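Local coordinates for protein urea carboxylase (Thermus thermophilus, PDB 3OEP) that is of unknown function, a KipI-KipA homologue with cyclophilin-like domains that was once mistaken for an allophanate hydrolase, at residues L211-R219 against E341-S350; V282-F293 against S312-F323. One frame throughout, in Å; residues are numbered along the deposited sequence.

Interaction 1 of 2, residues L211-R219 against E341-S350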
loop_
_atom_site.group_PDB
_atom_site.type_symbol
_atom_site.label_atom_id
_atom_site.label_comp_id
_atom_site.label_asym_id
_atom_site.label_seq_id
_atom_site.Cartn_x
_atom_site.Cartn_y
_atom_site.Cartn_z
ATOM N N LEU A 211 9.078 9.232 8.727
ATOM C CA LEU A 211 9.797 8.455 9.733
ATOM C C LEU A 211 10.997 7.796 9.072
ATOM O O LEU A 211 10.834 7.035 8.132
ATOM C CB LEU A 211 8.895 7.378 10.342
ATOM C CG LEU A 211 9.524 6.465 11.404
ATOM C CD1 LEU A 211 9.932 7.256 12.642
ATOM C CD2 LEU A 211 8.579 5.332 11.781
ATOM N N GLU A 212 12.194 8.099 9.567
ATOM C CA GLU A 212 13.420 7.479 9.058
ATOM C C GLU A 212 13.555 6.052 9.573
ATOM O O GLU A 212 13.472 5.811 10.780
ATOM C CB GLU A 212 14.650 8.289 9.486
ATOM C CG GLU A 212 14.849 9.582 8.708
ATOM C CD GLU A 212 15.494 9.379 7.339
ATOM O OE1 GLU A 212 16.043 8.287 7.071
ATOM O OE2 GLU A 212 15.456 10.328 6.526
ATOM N N LEU A 213 13.767 5.116 8.653
ATOM C CA LEU A 213 14.031 3.723 9.002
ATOM C C LEU A 213 15.531 3.400 8.937
ATOM O O LEU A 213 16.031 2.584 9.706
ATOM C CB LEU A 213 13.246 2.795 8.081
ATOM C CG LEU A 213 11.734 3.046 8.064
ATOM C CD1 LEU A 213 11.044 2.085 7.121
ATOM C CD2 LEU A 213 11.158 2.943 9.479
ATOM N N LEU A 214 16.247 4.055 8.035
ATOM C CA LEU A 214 17.673 3.788 7.872
ATOM C C LEU A 214 18.461 4.388 9.023
ATOM O O LEU A 214 18.233 5.542 9.390
ATOM C CB LEU A 214 18.178 4.355 6.550
ATOM C CG LEU A 214 17.638 3.662 5.300
ATOM C CD1 LEU A 214 18.107 4.401 4.057
ATOM C CD2 LEU A 214 18.069 2.207 5.269
ATOM N N PRO A 215 19.399 3.613 9.596
ATOM C CA PRO A 215 20.166 4.128 10.722
ATOM C C PRO A 215 21.064 5.298 10.338
ATOM O O PRO A 215 21.649 5.318 9.251
ATOM C CB PRO A 215 21.004 2.926 11.168
ATOM C CG PRO A 215 21.058 2.034 9.992
ATOM C CD PRO A 215 19.777 2.230 9.259
ATOM N N GLU A 216 21.180 6.254 11.252
ATOM C CA GLU A 216 22.015 7.425 11.041
ATOM C C GLU A 216 23.480 7.030 11.198
ATOM O O GLU A 216 24.348 7.543 10.490
ATOM C CB GLU A 216 21.648 8.528 12.039
ATOM C CG GLU A 216 20.213 9.054 11.910
ATOM C CD GLU A 216 19.148 8.100 12.456
ATOM O OE1 GLU A 216 17.962 8.264 12.088
ATOM O OE2 GLU A 216 19.486 7.184 13.242
ATOM N N GLU A 217 23.738 6.098 12.117
ATOM C CA GLU A 217 25.082 5.587 12.370
ATOM C C GLU A 217 25.108 4.082 12.125
ATOM O O GLU A 217 25.075 3.295 13.074
ATOM C CB GLU A 217 25.513 5.906 13.810
ATOM N N PRO A 218 25.152 3.668 10.845
ATOM C CA PRO A 218 25.196 2.234 10.573
ATOM C C PRO A 218 26.402 1.579 11.228
ATOM O O PRO A 218 27.506 2.146 11.221
ATOM C CB PRO A 218 25.287 2.147 9.038
ATOM C CG PRO A 218 25.551 3.518 8.558
ATOM C CD PRO A 218 25.131 4.472 9.611
ATOM N N ARG A 219 26.178 0.403 11.803
ATOM C CA ARG A 219 27.223 -0.321 12.518
ATOM C C ARG A 219 28.348 -0.789 11.597
ATOM O O ARG A 219 29.515 -0.800 11.987
ATOM C CB ARG A 219 26.619 -1.524 13.241
ATOM C CG ARG A 219 25.663 -1.153 14.357
ATOM C CD ARG A 219 25.110 -2.383 15.067
ATOM N NE ARG A 219 23.992 -2.987 14.339
ATOM C CZ ARG A 219 24.086 -3.978 13.451
ATOM N NH1 ARG A 219 22.983 -4.430 12.866
ATOM N NH2 ARG A 219 25.261 -4.523 13.136
ATOM N N GLU A 341 21.118 -3.067 7.141
ATOM C CA GLU A 341 20.655 -2.625 8.445
ATOM C C GLU A 341 19.543 -1.598 8.270
ATOM O O GLU A 341 19.748 -0.561 7.643
ATOM C CB GLU A 341 21.795 -2.003 9.261
ATOM C CG GLU A 341 21.383 -1.724 10.699
ATOM C CD GLU A 341 22.385 -0.914 11.507
ATOM O OE1 GLU A 341 23.545 -0.747 11.077
ATOM O OE2 GLU A 341 21.988 -0.437 12.594
ATOM N N VAL A 342 18.376 -1.895 8.840
ATOM C CA VAL A 342 17.195 -1.029 8.746
ATOM C C VAL A 342 16.375 -1.195 10.007
ATOM O O VAL A 342 16.187 -2.324 10.477
ATOM C CB VAL A 342 16.254 -1.417 7.578
ATOM C CG1 VAL A 342 15.252 -0.290 7.317
ATOM C CG2 VAL A 342 17.022 -1.737 6.323
ATOM N N ARG A 343 15.871 -0.091 10.546
ATOM C CA ARG A 343 15.005 -0.141 11.716
ATOM C C ARG A 343 13.598 -0.523 11.277
ATOM O O ARG A 343 13.102 -0.007 10.281
ATOM C CB ARG A 343 14.952 1.210 12.422
ATOM C CG ARG A 343 16.200 1.579 13.190
ATOM C CD ARG A 343 15.918 2.776 14.087
ATOM N NE ARG A 343 15.670 3.992 13.308
ATOM C CZ ARG A 343 16.586 4.910 12.994
ATOM N NH1 ARG A 343 17.850 4.785 13.387
ATOM N NH2 ARG A 343 16.229 5.977 12.280
ATOM N N PRO A 344 12.953 -1.436 12.005
ATOM C CA PRO A 344 11.581 -1.782 11.630
ATOM C C PRO A 344 10.545 -0.792 12.161
ATOM O O PRO A 344 10.780 -0.108 13.159
ATOM C CB PRO A 344 11.377 -3.137 12.302
ATOM C CG PRO A 344 12.210 -3.037 13.548
ATOM C CD PRO A 344 13.443 -2.269 13.118
ATOM N N PHE A 345 9.406 -0.736 11.482
ATOM C CA PHE A 345 8.219 -0.050 11.976
ATOM C C PHE A 345 7.058 -1.030 11.845
ATOM O O PHE A 345 6.753 -1.496 10.749
ATOM C CB PHE A 345 7.943 1.219 11.175
ATOM C CG PHE A 345 6.663 1.915 11.558
ATOM C CD1 PHE A 345 6.618 2.751 12.661
ATOM C CD2 PHE A 345 5.504 1.721 10.817
ATOM C CE1 PHE A 345 5.435 3.398 13.015
ATOM C CE2 PHE A 345 4.322 2.360 11.159
ATOM C CZ PHE A 345 4.286 3.197 12.264
ATOM N N LEU A 346 6.436 -1.350 12.978
ATOM C CA LEU A 346 5.363 -2.339 13.060
ATOM C C LEU A 346 5.694 -3.636 12.314
ATOM O O LEU A 346 4.917 -4.111 11.484
ATOM C CB LEU A 346 4.030 -1.731 12.601
ATOM C CG LEU A 346 3.542 -0.541 13.441
ATOM C CD1 LEU A 346 2.250 0.038 12.876
ATOM C CD2 LEU A 346 3.342 -0.924 14.907
ATOM N N GLY A 347 6.866 -4.186 12.621
ATOM C CA GLY A 347 7.269 -5.511 12.153
ATOM C C GLY A 347 8.033 -5.567 10.842
ATOM O O GLY A 347 8.502 -6.641 10.447
ATOM N N SER A 348 8.184 -4.430 10.164
ATOM C CA SER A 348 8.792 -4.423 8.839
ATOM C C SER A 348 9.680 -3.210 8.594
ATOM O O SER A 348 9.403 -2.112 9.078
ATOM C CB SER A 348 7.696 -4.485 7.778
ATOM O OG SER A 348 8.207 -4.315 6.469
ATOM N N ALA A 349 10.735 -3.432 7.815
ATOM C CA ALA A 349 11.619 -2.370 7.354
ATOM C C ALA A 349 11.179 -1.788 6.008
ATOM O O ALA A 349 11.848 -0.894 5.470
ATOM C CB ALA A 349 13.050 -2.899 7.240
ATOM N N SER A 350 10.080 -2.295 5.444
ATOM C CA SER A 350 9.626 -1.828 4.134
ATOM C C SER A 350 8.962 -0.456 4.236
ATOM O O SER A 350 8.278 -0.153 5.218
ATOM C CB SER A 350 8.654 -2.816 3.479
ATOM O OG SER A 350 9.322 -3.980 3.011
HETATM O O HOH W 1 12.730 4.359 13.019
HETATM O O HOH W 2 23.263 1.389 13.998
#
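Arg343 and Glu216 form the charged centre of a loop-against-loop contact, in which the connection between strands 194-199 and 221-225 runs beside the long loop leading from strand 331-336 to strand 366-368. The guanidinium meets the carboxylate end-on: NH2 bonds OE1 and NH1 bonds OE2, each pair 2.9 Å apart, with the two groups nearly coplanar, 8° apart. A bend at chi3 (-68°) turns the Arg343 group back over the 213-215 backbone, with Leu213 O above one of its faces. NH2 also reaches Glu212 O (3.1 Å), approaching well above the carbonyl plane, while NE reaches the same oxygen through a bridging water. One direct backbone bond, Arg343 N to Leu213 O (2.8 Å), ties the two segments together.

Glu341 makes a second polar site. With CG anti to the backbone N (chi1 -172°) and the chain extended, its carboxylate arrives at Arg219, where OE1 accepts from Arg219 N (3.0 Å) on its syn lone pair and OE2 takes a water bound to Glu217 O. The Arg219 guanidinium stacks over this carboxylate as a long, purely charge-based pair and gives NH1 to Glu370 O. Pro215 CG packs against Glu341 CD at 3.6 Å.

At the other end the contact is apolar. Leu211 CD2 presses on Phe345 CD1 (3.4 Å), and Leu213 places CB on Val342 CG1 and CD2 near Phe345 CB. Phe345 opens a type I' turn closed by Ser348, whose OG accepts from Ser350 N in an ST turn. Without regular strand pairing between them, the two loops are thus joined by a bidentate arginine-carboxylate pair.

Interaction 2 of 2, residues V282-F293 against S312-F323; sequences VLTALRDLVAAF and SFLWPRGKTLRF
Leu283 pairs with Leu321, and Leu289 with Trp315, in two antiparallel strand pairs that belong to different sheets and share the turns at 286-288 and 316-319. Leu283 and Leu321 exchange both backbone N-H and C=O groups, as do Leu289 with Trp315 and Ala291 with Phe313. At the turns side chains join in: Asp288 OD1 takes Arg317 N (2.8 Å) nearly end-on to its C-O bond, and Arg317 NE serves Leu286 O (2.9 Å). A backbone bond, Gly318 N to Ala285 O (2.8 Å), lies beside them. Thr284 OG1 lies 2.8 Å from Thr320 OG1 and is also bonded to Glu226.

Trp315 spans the space between the sheets, CG anti to its amide nitrogen (chi1 -178°). Ala285 CB sits over its five-membered ring, 3.6 Å from the centroid, and Leu321 CD2 covers the opposite face. Its NE1 gives to Lys319 O (2.9 Å), which Ala285 N reaches from the other side of the carbonyl plane. A leucine here, with no indole N-H, would probably leave Lys319 O with Ala285 N alone of these two donors and open a gap between Ala285 and Leu321. Polar groups at the turns therefore pair locally, and the turn carbonyl satisfies the indole N-H while the rings pack on apolar side chains.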
loop_
_atom_site.group_PDB
_atom_site.type_symbol
_atom_site.label_atom_id
_atom_site.label_comp_id
_atom_site.label_asym_id
_atom_site.label_seq_id
_atom_site.Cartn_x
_atom_site.Cartn_y
_atom_site.Cartn_z
ATOM N N VAL A 282 23.555 5.165 -8.649
ATOM C CA VAL A 282 24.997 5.016 -8.763
ATOM C C VAL A 282 25.519 4.812 -7.343
ATOM O O VAL A 282 25.341 5.679 -6.486
ATOM C CB VAL A 282 25.636 6.260 -9.398
ATOM C CG1 VAL A 282 27.156 6.097 -9.492
ATOM C CG2 VAL A 282 25.023 6.533 -10.782
ATOM N N LEU A 283 26.148 3.664 -7.102
ATOM C CA LEU A 283 26.530 3.247 -5.754
ATOM C C LEU A 283 28.023 2.965 -5.693
ATOM O O LEU A 283 28.588 2.408 -6.628
ATOM C CB LEU A 283 25.792 1.960 -5.363
ATOM C CG LEU A 283 24.278 1.939 -5.502
ATOM C CD1 LEU A 283 23.729 0.538 -5.227
ATOM C CD2 LEU A 283 23.646 2.992 -4.574
ATOM N N THR A 284 28.654 3.314 -4.578
ATOM C CA THR A 284 30.069 2.994 -4.389
ATOM C C THR A 284 30.270 2.225 -3.082
ATOM O O THR A 284 29.765 2.625 -2.031
ATOM C CB THR A 284 30.928 4.266 -4.438
ATOM O OG1 THR A 284 30.718 4.911 -5.700
ATOM C CG2 THR A 284 32.417 3.932 -4.281
ATOM N N ALA A 285 30.987 1.107 -3.170
ATOM C CA ALA A 285 31.269 0.266 -2.014
ATOM C C ALA A 285 32.221 0.980 -1.055
ATOM O O ALA A 285 33.175 1.626 -1.486
ATOM C CB ALA A 285 31.869 -1.075 -2.462
ATOM N N LEU A 286 31.946 0.866 0.242
ATOM C CA LEU A 286 32.813 1.423 1.287
ATOM C C LEU A 286 33.648 0.338 1.975
ATOM O O LEU A 286 34.514 0.631 2.812
ATOM C CB LEU A 286 31.963 2.161 2.318
ATOM C CG LEU A 286 31.116 3.299 1.745
ATOM C CD1 LEU A 286 30.291 3.943 2.847
ATOM C CD2 LEU A 286 32.002 4.351 1.032
ATOM N N ARG A 287 33.387 -0.911 1.613
ATOM C CA ARG A 287 34.171 -2.058 2.054
ATOM C C ARG A 287 34.051 -3.086 0.938
ATOM O O ARG A 287 33.218 -2.925 0.051
ATOM C CB ARG A 287 33.613 -2.629 3.357
ATOM C CG ARG A 287 32.167 -3.118 3.252
ATOM C CD ARG A 287 31.612 -3.565 4.602
ATOM N NE ARG A 287 32.198 -4.835 5.032
ATOM C CZ ARG A 287 32.896 -5.045 6.154
ATOM N NH1 ARG A 287 33.113 -4.071 7.037
ATOM N NH2 ARG A 287 33.375 -6.262 6.404
ATOM N N ASP A 288 34.865 -4.138 0.972
ATOM C CA ASP A 288 34.720 -5.218 0.000
ATOM C C ASP A 288 33.438 -5.987 0.318
ATOM O O ASP A 288 33.264 -6.480 1.441
ATOM C CB ASP A 288 35.932 -6.164 0.031
ATOM C CG ASP A 288 37.236 -5.488 -0.395
ATOM O OD1 ASP A 288 37.207 -4.477 -1.132
ATOM O OD2 ASP A 288 38.315 -5.983 0.016
ATOM N N LEU A 289 32.544 -6.066 -0.667
ATOM C CA LEU A 289 31.232 -6.688 -0.513
ATOM C C LEU A 289 31.067 -7.835 -1.487
ATOM O O LEU A 289 31.696 -7.856 -2.544
ATOM C CB LEU A 289 30.118 -5.673 -0.819
ATOM C CG LEU A 289 30.011 -4.461 0.093
ATOM C CD1 LEU A 289 29.081 -3.416 -0.513
ATOM C CD2 LEU A 289 29.534 -4.882 1.478
ATOM N N VAL A 290 30.211 -8.783 -1.123
ATOM C CA VAL A 290 29.658 -9.705 -2.087
ATOM C C VAL A 290 28.195 -9.327 -2.233
ATOM O O VAL A 290 27.453 -9.245 -1.248
ATOM C CB VAL A 290 29.845 -11.162 -1.685
ATOM C CG1 VAL A 290 29.097 -12.090 -2.643
ATOM C CG2 VAL A 290 31.329 -11.497 -1.681
ATOM N N ALA A 291 27.812 -9.026 -3.466
ATOM C CA ALA A 291 26.474 -8.560 -3.775
ATOM C C ALA A 291 25.888 -9.405 -4.895
ATOM O O ALA A 291 26.610 -10.128 -5.582
ATOM C CB ALA A 291 26.518 -7.072 -4.181
ATOM N N ALA A 292 24.574 -9.334 -5.072
ATOM C CA ALA A 292 23.924 -10.035 -6.171
ATOM C C ALA A 292 22.864 -9.152 -6.796
ATOM O O ALA A 292 22.163 -8.419 -6.097
ATOM C CB ALA A 292 23.299 -11.335 -5.696
ATOM N N PHE A 293 22.771 -9.243 -8.119
ATOM C CA PHE A 293 21.829 -8.490 -8.913
ATOM C C PHE A 293 20.834 -9.470 -9.526
ATOM O O PHE A 293 21.224 -10.504 -10.068
ATOM C CB PHE A 293 22.580 -7.709 -9.995
ATOM C CG PHE A 293 21.687 -7.081 -11.020
ATOM C CD1 PHE A 293 21.913 -7.292 -12.376
ATOM C CD2 PHE A 293 20.610 -6.295 -10.635
ATOM C CE1 PHE A 293 21.086 -6.720 -13.328
ATOM C CE2 PHE A 293 19.777 -5.720 -11.586
ATOM C CZ PHE A 293 20.016 -5.939 -12.933
ATOM N N SER A 312 25.908 -13.392 -8.368
ATOM C CA SER A 312 26.613 -12.635 -7.346
ATOM C C SER A 312 28.026 -12.321 -7.814
ATOM O O SER A 312 28.572 -12.993 -8.699
ATOM C CB SER A 312 26.644 -13.388 -6.014
ATOM O OG SER A 312 27.549 -14.471 -6.046
ATOM N N PHE A 313 28.613 -11.302 -7.202
ATOM C CA PHE A 313 29.896 -10.785 -7.640
ATOM C C PHE A 313 30.615 -10.108 -6.487
ATOM O O PHE A 313 29.992 -9.729 -5.492
ATOM C CB PHE A 313 29.696 -9.800 -8.803
ATOM C CG PHE A 313 28.741 -8.674 -8.499
ATOM C CD1 PHE A 313 27.375 -8.827 -8.709
ATOM C CD2 PHE A 313 29.208 -7.456 -8.021
ATOM C CE1 PHE A 313 26.493 -7.790 -8.435
ATOM C CE2 PHE A 313 28.327 -6.413 -7.743
ATOM C CZ PHE A 313 26.969 -6.584 -7.952
ATOM N N LEU A 314 31.930 -9.967 -6.629
ATOM C CA LEU A 314 32.729 -9.224 -5.666
ATOM C C LEU A 314 32.660 -7.749 -6.053
ATOM O O LEU A 314 32.844 -7.384 -7.213
ATOM C CB LEU A 314 34.176 -9.736 -5.645
ATOM C CG LEU A 314 35.115 -9.290 -4.505
ATOM C CD1 LEU A 314 35.522 -7.842 -4.658
ATOM C CD2 LEU A 314 34.518 -9.526 -3.118
ATOM N N TRP A 315 32.366 -6.914 -5.067
ATOM C CA TRP A 315 32.237 -5.483 -5.251
ATOM C C TRP A 315 33.281 -4.828 -4.339
ATOM O O TRP A 315 33.064 -4.685 -3.138
ATOM C CB TRP A 315 30.807 -5.080 -4.907
ATOM C CG TRP A 315 30.457 -3.633 -5.091
ATOM C CD1 TRP A 315 31.202 -2.657 -5.696
ATOM C CD2 TRP A 315 29.228 -3.011 -4.696
ATOM N NE1 TRP A 315 30.521 -1.457 -5.668
ATOM C CE2 TRP A 315 29.310 -1.649 -5.058
ATOM C CE3 TRP A 315 28.080 -3.467 -4.039
ATOM C CZ2 TRP A 315 28.277 -0.744 -4.804
ATOM C CZ3 TRP A 315 27.055 -2.559 -3.780
ATOM C CH2 TRP A 315 27.165 -1.218 -4.159
ATOM N N PRO A 316 34.447 -4.468 -4.907
ATOM C CA PRO A 316 35.549 -4.014 -4.062
ATOM C C PRO A 316 35.369 -2.602 -3.536
ATOM O O PRO A 316 34.734 -1.774 -4.194
ATOM C CB PRO A 316 36.768 -4.074 -4.993
ATOM C CG PRO A 316 36.351 -4.878 -6.164
ATOM C CD PRO A 316 34.884 -4.665 -6.304
ATOM N N ARG A 317 35.944 -2.341 -2.367
ATOM C CA ARG A 317 35.919 -1.020 -1.753
ATOM C C ARG A 317 36.336 0.048 -2.757
ATOM O O ARG A 317 37.334 -0.111 -3.466
ATOM C CB ARG A 317 36.859 -0.986 -0.543
ATOM C CG ARG A 317 37.112 0.397 0.026
ATOM C CD ARG A 317 38.033 0.296 1.229
ATOM N NE ARG A 317 37.302 -0.134 2.414
ATOM C CZ ARG A 317 37.842 -0.714 3.483
ATOM N NH1 ARG A 317 39.147 -0.970 3.544
ATOM N NH2 ARG A 317 37.057 -1.048 4.503
ATOM N N GLY A 318 35.552 1.122 -2.820
ATOM C CA GLY A 318 35.872 2.272 -3.660
ATOM C C GLY A 318 35.466 2.155 -5.117
ATOM O O GLY A 318 35.624 3.110 -5.868
ATOM N N LYS A 319 34.946 0.998 -5.527
ATOM C CA LYS A 319 34.509 0.811 -6.908
ATOM C C LYS A 319 33.030 1.130 -7.047
ATOM O O LYS A 319 32.231 0.837 -6.151
ATOM C CB LYS A 319 34.794 -0.613 -7.390
ATOM C CG LYS A 319 36.265 -1.035 -7.270
ATOM C CD LYS A 319 37.208 -0.094 -8.000
ATOM C CE LYS A 319 38.650 -0.612 -7.971
ATOM N NZ LYS A 319 39.553 0.203 -8.828
ATOM N N THR A 320 32.675 1.721 -8.187
ATOM C CA THR A 320 31.327 2.214 -8.426
ATOM C C THR A 320 30.526 1.249 -9.288
ATOM O O THR A 320 30.992 0.778 -10.331
ATOM C CB THR A 320 31.370 3.611 -9.056
ATOM O OG1 THR A 320 32.054 4.494 -8.154
ATOM C CG2 THR A 320 29.955 4.145 -9.332
ATOM N N LEU A 321 29.319 0.962 -8.813
ATOM C CA LEU A 321 28.376 0.065 -9.457
ATOM C C LEU A 321 27.263 0.901 -10.092
ATOM O O LEU A 321 26.682 1.777 -9.439
ATOM C CB LEU A 321 27.788 -0.873 -8.405
ATOM C CG LEU A 321 26.770 -1.915 -8.860
ATOM C CD1 LEU A 321 27.390 -2.902 -9.840
ATOM C CD2 LEU A 321 26.210 -2.625 -7.617
ATOM N N ARG A 322 26.969 0.626 -11.360
ATOM C CA ARG A 322 25.913 1.330 -12.089
ATOM C C ARG A 322 24.996 0.303 -12.726
ATOM O O ARG A 322 25.314 -0.893 -12.755
ATOM C CB ARG A 322 26.516 2.224 -13.173
ATOM C CG ARG A 322 27.393 3.353 -12.650
ATOM C CD ARG A 322 28.091 4.093 -13.785
ATOM N NE ARG A 322 28.889 5.219 -13.292
ATOM C CZ ARG A 322 30.149 5.143 -12.861
ATOM N NH1 ARG A 322 30.810 3.988 -12.849
ATOM N NH2 ARG A 322 30.760 6.247 -12.439
ATOM N N PHE A 323 23.863 0.769 -13.239
ATOM C CA PHE A 323 22.887 -0.119 -13.861
ATOM C C PHE A 323 22.485 0.444 -15.207
ATOM O O PHE A 323 21.870 1.506 -15.287
ATOM C CB PHE A 323 21.687 -0.310 -12.947
ATOM C CG PHE A 323 22.051 -0.920 -11.626
ATOM C CD1 PHE A 323 22.185 -2.292 -11.498
ATOM C CD2 PHE A 323 22.329 -0.113 -10.530
ATOM C CE1 PHE A 323 22.553 -2.861 -10.283
ATOM C CE2 PHE A 323 22.694 -0.675 -9.310
ATOM C CZ PHE A 323 22.808 -2.049 -9.191
#

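The two contacts lie about 22 Å apart between centres, with nearest atoms about 7 Å apart, yet both attach to the same six-stranded sheet. Segment 211-219 leads into strand 221-225, the neighbour of strand 282-285, while Glu341 bonds through its backbone to Gly368 in strand 366-368 at that sheet's edge. Interaction 2 joins this sheet to the five-stranded one, combining a buried core with exposed turns. Interaction 1 has fewer buried residues, 4 of 14, and most are partly exposed. It combines charged side chains and waters with one backbone bond and an apolar end, whereas in interaction 2 backbone pairs carry most of the polar contact, with side-chain bonds at the turns and the paired threonines.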